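Long-range contacts in heroin esterase (Rhodococcus sp., PDB 1LZL), which probably hydrolyses acetyl ester bonds, including those of heroin, as an esterase of the alpha/beta hydrolase fold: residues Q159-G164 / I188-D193; L216-Y221 / Y237-R242. All blocks are in the same frame, centred on the assembly; numbering follows the deposited sequence.

Contact 1 of 2, residues Q159-G164 / I188-D193. Unlike the reference sequence in segment 159-164: Q159 (reference Glu).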
ATOM      1  N   GLN A 159       0.259   0.631  -1.162  1.00  8.57           N
ATOM      2  CA  GLN A 159       0.479   2.065  -1.228  1.00  8.67           C
ATOM      3  C   GLN A 159      -0.354   2.773  -0.165  1.00  8.83           C
ATOM      4  O   GLN A 159      -1.536   2.401   0.006  1.00  9.64           O
ATOM      5  CB  GLN A 159       0.058   2.591  -2.634  1.00 11.32           C
ATOM      6  CG  GLN A 159       0.298   4.072  -2.859  1.00 16.99           C
ATOM      7  CD  GLN A 159       0.057   4.556  -4.272  1.00 31.98           C
ATOM      8  OE1 GLN A 159       0.711   5.467  -4.779  1.00 37.92           O
ATOM      9  NE2 GLN A 159      -0.911   3.953  -4.958  1.00 44.33           N
ATOM     10  N   SER A 160       0.218   3.804   0.479  1.00  8.79           N
ATOM     11  CA  SER A 160      -0.488   4.680   1.435  1.00  9.19           C
ATOM     12  C   SER A 160      -1.147   3.832   2.523  1.00  8.80           C
ATOM     13  O   SER A 160      -0.400   3.048   3.150  1.00  8.99           O
ATOM     14  CB  SER A 160      -1.510   5.531   0.680  0.58 12.61           C
ATOM     15  OG  SER A 160      -2.128   6.450   1.556  0.58 15.10           O
ATOM     16  N   ALA A 161      -2.457   3.885   2.780  1.00  9.10           N
ATOM     17  CA  ALA A 161      -3.033   2.968   3.779  1.00  8.69           C
ATOM     18  C   ALA A 161      -2.743   1.517   3.452  1.00  8.88           C
ATOM     19  O   ALA A 161      -2.583   0.701   4.368  1.00  9.44           O
ATOM     20  CB  ALA A 161      -4.561   3.187   3.826  1.00 10.27           C
ATOM     21  N   GLY A 162      -2.676   1.182   2.158  1.00  8.12           N
ATOM     22  CA  GLY A 162      -2.323  -0.192   1.771  1.00  8.87           C
ATOM     23  C   GLY A 162      -0.903  -0.561   2.178  1.00  9.02           C
ATOM     24  O   GLY A 162      -0.613  -1.732   2.437  1.00  8.87           O
ATOM     25  N   GLY A 163      -0.006   0.430   2.209  1.00  7.92           N
ATOM     26  CA  GLY A 163       1.331   0.195   2.757  1.00  8.64           C
ATOM     27  C   GLY A 163       1.307  -0.013   4.248  1.00  7.75           C
ATOM     28  O   GLY A 163       2.108  -0.798   4.791  1.00  8.63           O
ATOM     29  N   GLY A 164       0.401   0.661   4.979  1.00  8.53           N
ATOM     30  CA  GLY A 164       0.248   0.351   6.407  1.00  9.07           C
ATOM     31  C   GLY A 164      -0.328  -1.031   6.628  1.00  8.52           C
ATOM     32  O   GLY A 164       0.165  -1.820   7.432  1.00  9.05           O
ATOM     33  N   ILE A 188       4.818   5.118  -0.041  1.00  7.91           N
ATOM     34  CA  ILE A 188       4.199   6.219   0.725  1.00  7.60           C
ATOM     35  C   ILE A 188       3.312   5.673   1.857  1.00  8.29           C
ATOM     36  O   ILE A 188       2.158   6.014   2.019  1.00  8.70           O
ATOM     37  CB  ILE A 188       3.482   7.219  -0.183  1.00  8.16           C
ATOM     38  CG1 ILE A 188       2.324   6.673  -1.059  1.00  9.63           C
ATOM     39  CG2 ILE A 188       4.512   7.915  -1.054  1.00 10.83           C
ATOM     40  CD1 ILE A 188       1.620   7.699  -1.950  1.00 12.85           C
ATOM     41  N   PRO A 189       3.858   4.764   2.698  1.00  7.61           N
ATOM     42  CA  PRO A 189       2.971   4.074   3.640  1.00  8.06           C
ATOM     43  C   PRO A 189       2.402   4.935   4.754  1.00  7.91           C
ATOM     44  O   PRO A 189       3.089   5.861   5.224  1.00  9.09           O
ATOM     45  CB  PRO A 189       3.921   3.006   4.265  1.00  8.37           C
ATOM     46  CG  PRO A 189       5.291   3.621   4.152  1.00  8.91           C
ATOM     47  CD  PRO A 189       5.272   4.318   2.797  1.00  8.38           C
ATOM     48  N   GLU A 190       1.200   4.622   5.240  1.00  7.51           N
ATOM     49  CA  GLU A 190       0.501   5.236   6.365  1.00  7.59           C
ATOM     50  C   GLU A 190       0.666   4.296   7.551  1.00  8.44           C
ATOM     51  O   GLU A 190       0.021   3.235   7.613  1.00  9.20           O
ATOM     52  CB  GLU A 190      -0.959   5.444   5.987  1.00  9.96           C
ATOM     53  CG  GLU A 190      -1.800   6.101   7.075  1.00 10.63           C
ATOM     54  CD  GLU A 190      -3.230   6.341   6.645  1.00 10.06           C
ATOM     55  OE1 GLU A 190      -3.638   5.947   5.545  1.00 10.99           O
ATOM     56  OE2 GLU A 190      -3.944   6.952   7.483  1.00 10.69           O
ATOM     57  N   LEU A 191       1.558   4.681   8.492  1.00  8.30           N
ATOM     58  CA  LEU A 191       2.092   3.729   9.487  1.00  8.38           C
ATOM     59  C   LEU A 191       1.836   4.100  10.947  1.00  8.59           C
ATOM     60  O   LEU A 191       1.888   3.254  11.819  1.00  9.42           O
ATOM     61  CB  LEU A 191       3.610   3.591   9.310  1.00  8.93           C
ATOM     62  CG  LEU A 191       4.099   3.004   7.979  1.00  7.85           C
ATOM     63  CD1 LEU A 191       5.587   3.287   7.800  1.00  8.96           C
ATOM     64  CD2 LEU A 191       3.788   1.521   7.898  1.00 10.38           C
ATOM     65  N   ASP A 192       1.606   5.404  11.206  1.00 10.09           N
ATOM     66  CA  ASP A 192       1.624   5.869  12.607  1.00 11.17           C
ATOM     67  C   ASP A 192       0.422   6.738  12.913  1.00 10.57           C
ATOM     68  O   ASP A 192       0.278   7.788  12.285  1.00 12.20           O
ATOM     69  CB  ASP A 192       2.933   6.674  12.784  1.00 12.35           C
ATOM     70  CG  ASP A 192       3.265   6.961  14.238  1.00 13.99           C
ATOM     71  OD1 ASP A 192       2.313   6.843  15.056  1.00 14.64           O
ATOM     72  OD2 ASP A 192       4.412   7.307  14.574  1.00 17.24           O
ATOM     73  N   ASP A 193      -0.442   6.307  13.833  1.00 11.58           N
ATOM     74  CA  ASP A 193      -1.668   7.058  14.118  1.00 11.37           C
ATOM     75  C   ASP A 193      -1.380   8.284  14.971  1.00 12.56           C
ATOM     76  O   ASP A 193      -2.297   9.086  15.143  1.00 13.34           O
ATOM     77  CB  ASP A 193      -2.682   6.169  14.851  1.00 11.12           C
ATOM     78  CG  ASP A 193      -2.096   5.671  16.154  1.00 12.59           C
ATOM     79  OD1 ASP A 193      -1.072   4.972  16.171  1.00 13.30           O
ATOM     80  OD2 ASP A 193      -2.701   6.029  17.190  1.00 15.58           O
TER

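Contact 2 of 2, residues L216-Y221 / Y237-R242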
ATOM      1  N   LEU A 216      -8.854  12.027  10.313  1.00 13.24           N
ATOM      2  CA  LEU A 216     -10.111  11.365   9.957  1.00 12.27           C
ATOM      3  C   LEU A 216      -9.822   9.928   9.539  1.00 11.95           C
ATOM      4  O   LEU A 216     -10.603   9.000   9.889  1.00 13.67           O
ATOM      5  CB  LEU A 216     -10.840  12.092   8.821  1.00 15.20           C
ATOM      6  CG  LEU A 216     -11.686  13.323   9.246  1.00 23.12           C
ATOM      7  CD1 LEU A 216     -11.162  13.913  10.530  1.00 39.50           C
ATOM      8  CD2 LEU A 216     -11.763  14.268   8.079  1.00 21.22           C
ATOM      9  N   SER A 217      -8.726   9.687   8.854  1.00 11.97           N
ATOM     10  CA  SER A 217      -8.419   8.324   8.354  1.00 10.22           C
ATOM     11  C   SER A 217      -8.200   7.385   9.509  1.00 11.22           C
ATOM     12  O   SER A 217      -8.774   6.291   9.559  1.00 11.22           O
ATOM     13  CB  SER A 217      -7.174   8.427   7.488  1.00 10.43           C
ATOM     14  OG  SER A 217      -6.569   7.177   7.139  1.00 11.14           O
ATOM     15  N   TRP A 218      -7.384   7.784  10.494  1.00 11.64           N
ATOM     16  CA  TRP A 218      -7.175   6.859  11.611  1.00 11.62           C
ATOM     17  C   TRP A 218      -8.418   6.689  12.467  1.00 11.78           C
ATOM     18  O   TRP A 218      -8.665   5.633  13.025  1.00 12.44           O
ATOM     19  CB  TRP A 218      -5.989   7.334  12.454  1.00 12.78           C
ATOM     20  CG  TRP A 218      -4.676   7.043  11.740  1.00 11.02           C
ATOM     21  CD1 TRP A 218      -3.871   7.944  11.051  1.00 11.66           C
ATOM     22  CD2 TRP A 218      -4.044   5.769  11.671  1.00 10.78           C
ATOM     23  NE1 TRP A 218      -2.748   7.283  10.547  1.00 11.64           N
ATOM     24  CE2 TRP A 218      -2.856   5.950  10.919  1.00 10.72           C
ATOM     25  CE3 TRP A 218      -4.353   4.487  12.140  1.00 11.08           C
ATOM     26  CZ2 TRP A 218      -1.984   4.908  10.647  1.00 11.30           C
ATOM     27  CZ3 TRP A 218      -3.478   3.427  11.878  1.00 11.48           C
ATOM     28  CH2 TRP A 218      -2.296   3.644  11.134  1.00 11.46           C
ATOM     29  N   LYS A 219      -9.208   7.760  12.606  1.00 11.88           N
ATOM     30  CA  LYS A 219     -10.472   7.648  13.363  1.00 12.99           C
ATOM     31  C   LYS A 219     -11.424   6.679  12.679  1.00 12.26           C
ATOM     32  O   LYS A 219     -12.012   5.818  13.346  1.00 14.37           O
ATOM     33  CB  LYS A 219     -11.078   9.042  13.536  1.00 16.81           C
ATOM     34  CG  LYS A 219     -12.373   9.084  14.349  1.00 20.71           C
ATOM     35  CD  LYS A 219     -12.100   8.367  15.668  1.00 19.09           C
ATOM     36  CE  LYS A 219     -13.234   8.406  16.678  1.00 21.09           C
ATOM     37  NZ  LYS A 219     -12.745   7.914  17.989  1.00 29.25           N
ATOM     38  N   TYR A 220     -11.608   6.757  11.365  1.00 11.24           N
ATOM     39  CA  TYR A 220     -12.452   5.793  10.658  1.00 10.78           C
ATOM     40  C   TYR A 220     -11.945   4.371  10.861  1.00  9.95           C
ATOM     41  O   TYR A 220     -12.759   3.464  11.092  1.00 11.81           O
ATOM     42  CB  TYR A 220     -12.456   6.088   9.158  1.00 11.90           C
ATOM     43  CG  TYR A 220     -13.167   7.365   8.787  1.00 13.71           C
ATOM     44  CD1 TYR A 220     -14.272   7.804   9.508  1.00 18.85           C
ATOM     45  CD2 TYR A 220     -12.738   8.091   7.703  1.00 15.19           C
ATOM     46  CE1 TYR A 220     -14.885   8.997   9.096  1.00 23.61           C
ATOM     47  CE2 TYR A 220     -13.336   9.281   7.286  1.00 15.61           C
ATOM     48  CZ  TYR A 220     -14.421   9.706   8.008  1.00 20.20           C
ATOM     49  OH  TYR A 220     -15.031  10.879   7.626  1.00 22.90           O
ATOM     50  N   TYR A 221     -10.631   4.183  10.748  1.00  9.95           N
ATOM     51  CA  TYR A 221     -10.077   2.816  10.807  1.00  9.89           C
ATOM     52  C   TYR A 221     -10.133   2.192  12.195  1.00 10.85           C
ATOM     53  O   TYR A 221     -10.481   1.023  12.367  1.00 11.05           O
ATOM     54  CB  TYR A 221      -8.603   2.941  10.373  1.00  9.15           C
ATOM     55  CG  TYR A 221      -7.839   1.643  10.216  1.00  9.28           C
ATOM     56  CD1 TYR A 221      -8.415   0.490   9.689  1.00 10.41           C
ATOM     57  CD2 TYR A 221      -6.503   1.604  10.576  1.00 10.07           C
ATOM     58  CE1 TYR A 221      -7.659  -0.671   9.559  1.00  9.78           C
ATOM     59  CE2 TYR A 221      -5.727   0.463  10.449  1.00 10.18           C
ATOM     60  CZ  TYR A 221      -6.341  -0.681   9.928  1.00 11.01           C
ATOM     61  OH  TYR A 221      -5.592  -1.851   9.768  1.00 13.08           O
ATOM     62  N   TYR A 237      -0.335  -4.104  14.619  1.00 11.70           N
ATOM     63  CA  TYR A 237      -0.756  -4.460  13.270  1.00 10.54           C
ATOM     64  C   TYR A 237      -1.626  -3.354  12.648  1.00 11.57           C
ATOM     65  O   TYR A 237      -1.769  -3.353  11.411  1.00 12.54           O
ATOM     66  CB  TYR A 237      -1.495  -5.793  13.272  1.00 11.18           C
ATOM     67  CG  TYR A 237      -0.725  -6.865  14.023  1.00 12.69           C
ATOM     68  CD1 TYR A 237       0.537  -7.248  13.642  1.00 11.64           C
ATOM     69  CD2 TYR A 237      -1.259  -7.507  15.126  1.00 14.61           C
ATOM     70  CE1 TYR A 237       1.260  -8.214  14.299  1.00 11.56           C
ATOM     71  CE2 TYR A 237      -0.556  -8.480  15.816  1.00 16.78           C
ATOM     72  CZ  TYR A 237       0.701  -8.852  15.394  1.00 13.84           C
ATOM     73  OH  TYR A 237       1.409  -9.807  16.105  1.00 16.88           O
ATOM     74  N   ALA A 238      -2.197  -2.475  13.458  1.00 10.94           N
ATOM     75  CA  ALA A 238      -2.937  -1.312  13.014  1.00 10.46           C
ATOM     76  C   ALA A 238      -1.960  -0.194  12.654  1.00 10.44           C
ATOM     77  O   ALA A 238      -2.121   0.455  11.617  1.00 11.54           O
ATOM     78  CB  ALA A 238      -3.919  -0.823  14.084  1.00 12.83           C
ATOM     79  N   ALA A 239      -0.988   0.055  13.546  1.00 11.05           N
ATOM     80  CA  ALA A 239      -0.049   1.169  13.387  1.00 10.96           C
ATOM     81  C   ALA A 239       1.364   0.618  13.552  1.00 10.61           C
ATOM     82  O   ALA A 239       1.890   0.620  14.700  1.00 11.67           O
ATOM     83  CB  ALA A 239      -0.322   2.278  14.419  1.00 10.81           C
ATOM     84  N   PRO A 240       1.941   0.068  12.504  1.00  9.54           N
ATOM     85  CA  PRO A 240       3.255  -0.577  12.584  1.00 10.89           C
ATOM     86  C   PRO A 240       4.331   0.301  13.197  1.00 11.62           C
ATOM     87  O   PRO A 240       5.278  -0.257  13.785  1.00 11.45           O
ATOM     88  CB  PRO A 240       3.543  -0.904  11.109  1.00  9.98           C
ATOM     89  CG  PRO A 240       2.154  -1.186  10.553  1.00  8.77           C
ATOM     90  CD  PRO A 240       1.293  -0.123  11.171  1.00  8.89           C
ATOM     91  N   SER A 241       4.246   1.631  13.105  1.00 10.78           N
ATOM     92  CA  SER A 241       5.273   2.448  13.755  1.00 12.89           C
ATOM     93  C   SER A 241       5.326   2.201  15.266  1.00 12.72           C
ATOM     94  O   SER A 241       6.376   2.492  15.863  1.00 14.59           O
ATOM     95  CB  SER A 241       4.971   3.926  13.499  1.00 11.89           C
ATOM     96  OG  SER A 241       5.013   4.225  12.101  1.00 10.93           O
ATOM     97  N   ARG A 242       4.239   1.721  15.859  1.00 11.91           N
ATOM     98  CA  ARG A 242       4.270   1.403  17.315  1.00 12.59           C
ATOM     99  C   ARG A 242       5.011   0.126  17.613  1.00 14.17           C
ATOM    100  O   ARG A 242       5.294  -0.165  18.802  1.00 17.69           O
ATOM    101  CB  ARG A 242       2.831   1.347  17.823  1.00 14.77           C
ATOM    102  CG  ARG A 242       2.168   2.727  17.846  1.00 14.37           C
ATOM    103  CD  ARG A 242       0.744   2.560  18.352  1.00 13.66           C
ATOM    104  NE  ARG A 242      -0.046   3.781  18.424  1.00 13.88           N
ATOM    105  CZ  ARG A 242      -0.403   4.390  19.554  1.00 19.20           C
ATOM    106  NH1 ARG A 242      -0.011   3.910  20.735  1.00 24.27           N
ATOM    107  NH2 ARG A 242      -1.141   5.481  19.521  1.00 17.64           N
TER
HETATM  108  O   HOH W   1      -2.857  -1.621   9.445  1.00 13.37           O

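Contact 1 of 2, residues Q159-G164 / I188-D193
S160 and E190 are joined by a hydrogen bond: E190 N donates to S160 O over 3.1 Å, at an N-H...O angle of 153°. The donor stands above the carbonyl plane rather than on a lone pair, and the same oxygen receives G164 N from the first turn of helix 161-176, so two bonds grip it. Weaker CA-H...O contacts reinforce the backbone pairing. S160 CA lies 3.0 Å from I188 O, and G164 CA 3.1 Å from E190 O.

Apolar contacts lie beside these backbone pairs. Q159 and I188 run side by side, Q159 CG 3.8 Å from I188 CG1, while P189 CB rests against the backbone of G163. A beta carbon on G164 would fall on E190 O, and one on G163 would clash with P189 CB. The E190 side chain reaches over the start of the helix. With CG trans to the backbone N (chi1 -179°) and the chain extended, OE1 comes to 3.4 Å from A161 CB, while OE2 turns to S217 of helix 211-222 as its partner.

S160 has a positive phi (54°), and its G-x-S-x-G surroundings match the nucleophile elbow of the fold, with H290 beside its side chain in the conformer described; S160 is probably the catalytic serine. The chemistry is mostly main chain on main chain. Carbonyls and CA-H groups meet closely because small residues let them, which implies that the sharp turn is positioned by the loop following strand 183-187 as well as by its own helix.

Contact 2 of 2, residues L216-Y221 / Y237-R242
W218 and A239 keep their CA atoms 9.3 Å apart and Y221 and A238 theirs 8.5 Å apart, a separation that leaves the helix and the loop to meet through two aromatic side chains one turn apart. Both rings turn their edges to one carbonyl. A238 O lies near the plane of the indole, 3.2 Å from W218 CH2, and also at the edge of the phenol, 3.8 Å from Y221 CE2. The W218 ring is carried there with CG opposite the carbonyl carbon (chi1 -75°), and CH2 goes on to touch A239 CB at 4.1 Å. Beside it, Y221 CE2 packs loosely on the methyl of A238.

Polar contact passes through a water, which lies 2.8 Å from both Y221 OH and Y237 O and 3.1 Å from A238 O, so it bridges the phenol to two loop carbonyls; the two carbonyls need not both receive a proton at once. Replacing W218 with an alanine would probably open a gap beside A238 O and the A239 methyl.

Around this contact, F90 stacks on Y221 and meets W218 with the ring planes about 60° apart. Y221 also reaches P129 and V130 of helix 128-142 and L165 of helix 161-176. P240 leans on A167 and L171 of that last helix, so helix 211-222 and the loop leading to strand 252-257 are both packed against it.

Overall arrangement
Contact 1 closes before contact 2 opens along the chain, yet their centres lie only 9 Å apart and they touch directly. E190 OE2 sits 2.7 Å from S217 OG, probably hydrogen-bonded, and D193 OD1 forms a salt bridge with R242 NE over 2.7 Å. One segment, 188-193, thus links the presumed nucleophile elbow to both halves of contact 2. S160, H290 and D260 are placed as a Ser-His-Asp triad would be, consistent with the fold. S217 also bonds to G89 O, in an HGGG sequence that in related esterases helps form the oxyanion hole. The pair illustrates how a strand-to-helix turn can be tied to one further helix and a loop through one irregular segment.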